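Local coordinates for hypothetical protein APE0754 (Aeropyrum pernix, PDB 1TUA) that is of unknown function but carries K homology domains, consistent with a role in binding RNA, at residues V91-Q96 / E135-I140. Sequence-based numbering, arbitrary orientation.
Sequences VVDLKQ and EYEVAI
Val-92 and Val-138 form an antiparallel hydrogen-bonded pair between strands 87-93 and 137-141. Val-92 N gives to Val-138 O and Val-138 N returns a bond to Val-92 O, both nearly straight at the hydrogen. Beyond the last strand residue a further bond runs from Leu-94 N to Tyr-136 O (2.8 Å), almost in line with the carbonyl, carrying the pairing into the turn.

Polar side chains gather where the chain leaves the sheet. Asp-93 OD1 accepts a capping bond from Lys-95 N at 2.9 Å, in the turn leading into helix 95-98. Its OD2 and Glu-137 OE2 are only 4.3 Å apart, and a water donating to both probably eases the repulsion; Glu-137 OE1 forms a salt bridge with Lys-11. Replacing Asp-93 with alanine would probably leave Lys-95 N without its capping acceptor and the water short of one carboxylate.

The Tyr-136 ring, swung between its own N and carbonyl carbon (chi1 60°), meets the Asp-93 carboxylate at its edge, OD2 lying 3.6 Å from CE1. The extended Lys-95 chain reaches over one face, placing NZ 4.4 Å from the ring centroid in a cation-pi contact, with CE over the same face, offset toward the rim, in a CH-pi contact.

On the Val-92/Val-138 face, Leu-94 CD1 lies 3.9 Å from Val-138 CG2. Leu-94 packs on helix 102-113, and Val-92 and Ile-140 on helix 144-158; Val-91 and Ala-139, on the other face, meet Leu-72 of helix 57-72. Strand 137-141 lies between 87-93 and 130-133 in the antiparallel sheet, the 1-3-2 order of a type I KH domain.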
loop_
_atom_site.group_PDB
_atom_site.type_symbol
_atom_site.label_atom_id
_atom_site.label_comp_id
_atom_site.label_asym_id
_atom_site.label_seq_id
_atom_site.Cartn_x
_atom_site.Cartn_y
_atom_site.Cartn_z
ATOM N N VAL A 91 -5.626 -1.451 1.496
ATOM C CA VAL A 91 -5.275 -2.531 2.409
ATOM C C VAL A 91 -6.384 -3.551 2.566
ATOM O O VAL A 91 -7.557 -3.197 2.668
ATOM C CB VAL A 91 -4.931 -1.983 3.814
ATOM C CG1 VAL A 91 -4.595 -3.133 4.757
ATOM C CG2 VAL A 91 -3.763 -1.012 3.726
ATOM N N VAL A 92 -5.998 -4.823 2.571
ATOM C CA VAL A 92 -6.939 -5.915 2.773
ATOM C C VAL A 92 -6.615 -6.503 4.144
ATOM O O VAL A 92 -5.526 -7.037 4.356
ATOM C CB VAL A 92 -6.778 -7.012 1.701
ATOM C CG1 VAL A 92 -7.651 -8.207 2.041
ATOM C CG2 VAL A 92 -7.169 -6.460 0.341
ATOM N N ASP A 93 -7.541 -6.368 5.086
ATOM C CA ASP A 93 -7.318 -6.910 6.421
ATOM C C ASP A 93 -7.852 -8.337 6.398
ATOM O O ASP A 93 -9.066 -8.554 6.373
ATOM C CB ASP A 93 -8.062 -6.090 7.478
ATOM C CG ASP A 93 -7.653 -6.468 8.893
ATOM O OD1 ASP A 93 -7.659 -7.676 9.211
ATOM O OD2 ASP A 93 -7.322 -5.560 9.686
ATOM N N LEU A 94 -6.938 -9.306 6.406
ATOM C CA LEU A 94 -7.320 -10.708 6.340
ATOM C C LEU A 94 -8.165 -11.203 7.514
ATOM O O LEU A 94 -8.854 -12.217 7.392
ATOM C CB LEU A 94 -6.067 -11.579 6.172
ATOM C CG LEU A 94 -5.239 -11.286 4.909
ATOM C CD1 LEU A 94 -4.006 -12.166 4.875
ATOM C CD2 LEU A 94 -6.088 -11.523 3.667
ATOM N N LYS A 95 -8.128 -10.505 8.644
ATOM C CA LYS A 95 -8.933 -10.938 9.778
ATOM C C LYS A 95 -10.414 -10.698 9.502
ATOM O O LYS A 95 -11.284 -11.215 10.208
ATOM C CB LYS A 95 -8.494 -10.226 11.058
ATOM C CG LYS A 95 -7.173 -10.744 11.592
ATOM C CD LYS A 95 -6.850 -10.165 12.949
ATOM C CE LYS A 95 -5.549 -10.746 13.482
ATOM N NZ LYS A 95 -5.145 -10.133 14.780
ATOM N N GLN A 96 -10.697 -9.909 8.468
ATOM C CA GLN A 96 -12.078 -9.643 8.079
ATOM C C GLN A 96 -12.630 -10.908 7.441
ATOM O O GLN A 96 -13.837 -11.068 7.295
ATOM C CB GLN A 96 -12.150 -8.494 7.071
ATOM C CG GLN A 96 -12.057 -7.127 7.696
ATOM C CD GLN A 96 -12.257 -6.021 6.683
ATOM O OE1 GLN A 96 -13.201 -6.048 5.897
ATOM N NE2 GLN A 96 -11.375 -5.036 6.701
ATOM N N GLU A 135 1.682 -9.467 8.485
ATOM C CA GLU A 135 1.176 -10.397 9.492
ATOM C C GLU A 135 -0.253 -10.842 9.176
ATOM O O GLU A 135 -0.540 -12.042 9.111
ATOM C CB GLU A 135 1.225 -9.745 10.882
ATOM C CG GLU A 135 0.778 -10.663 12.017
ATOM C CD GLU A 135 1.022 -10.063 13.402
ATOM O OE1 GLU A 135 0.455 -8.990 13.709
ATOM O OE2 GLU A 135 1.788 -10.672 14.185
ATOM N N TYR A 136 -1.146 -9.877 8.984
ATOM C CA TYR A 136 -2.535 -10.190 8.666
ATOM C C TYR A 136 -3.134 -9.153 7.729
ATOM O O TYR A 136 -4.322 -9.205 7.412
ATOM C CB TYR A 136 -3.366 -10.287 9.949
ATOM C CG TYR A 136 -3.388 -9.016 10.759
ATOM C CD1 TYR A 136 -4.306 -8.005 10.480
ATOM C CD2 TYR A 136 -2.453 -8.799 11.772
ATOM C CE1 TYR A 136 -4.290 -6.804 11.189
ATOM C CE2 TYR A 136 -2.427 -7.600 12.485
ATOM C CZ TYR A 136 -3.347 -6.606 12.187
ATOM O OH TYR A 136 -3.309 -5.409 12.866
ATOM N N GLU A 137 -2.307 -8.210 7.285
ATOM C CA GLU A 137 -2.764 -7.169 6.363
ATOM C C GLU A 137 -2.009 -7.249 5.043
ATOM O O GLU A 137 -0.784 -7.359 5.041
ATOM C CB GLU A 137 -2.548 -5.785 6.979
ATOM C CG GLU A 137 -3.476 -5.480 8.139
ATOM C CD GLU A 137 -2.903 -4.447 9.091
ATOM O OE1 GLU A 137 -1.786 -4.670 9.620
ATOM O OE2 GLU A 137 -3.573 -3.417 9.321
ATOM N N VAL A 138 -2.734 -7.221 3.928
ATOM C CA VAL A 138 -2.090 -7.229 2.615
ATOM C C VAL A 138 -2.232 -5.815 2.063
ATOM O O VAL A 138 -3.339 -5.362 1.769
ATOM C CB VAL A 138 -2.745 -8.206 1.648
ATOM C CG1 VAL A 138 -2.016 -8.165 0.313
ATOM C CG2 VAL A 138 -2.706 -9.607 2.233
ATOM N N ALA A 139 -1.106 -5.114 1.957
ATOM C CA ALA A 139 -1.088 -3.736 1.475
ATOM C C ALA A 139 -0.786 -3.692 -0.020
ATOM O O ALA A 139 0.068 -4.433 -0.515
ATOM C CB ALA A 139 -0.049 -2.932 2.252
ATOM N N ILE A 140 -1.473 -2.796 -0.725
ATOM C CA ILE A 140 -1.333 -2.661 -2.169
ATOM C C ILE A 140 -1.117 -1.209 -2.576
ATOM O O ILE A 140 -1.826 -0.323 -2.112
ATOM C CB ILE A 140 -2.623 -3.147 -2.871
ATOM C CG1 ILE A 140 -2.947 -4.578 -2.436
ATOM C CG2 ILE A 140 -2.480 -3.029 -4.385
ATOM C CD1 ILE A 140 -4.400 -4.982 -2.692
HETATM O O HOH W 1 -6.243 -3.167 8.867
#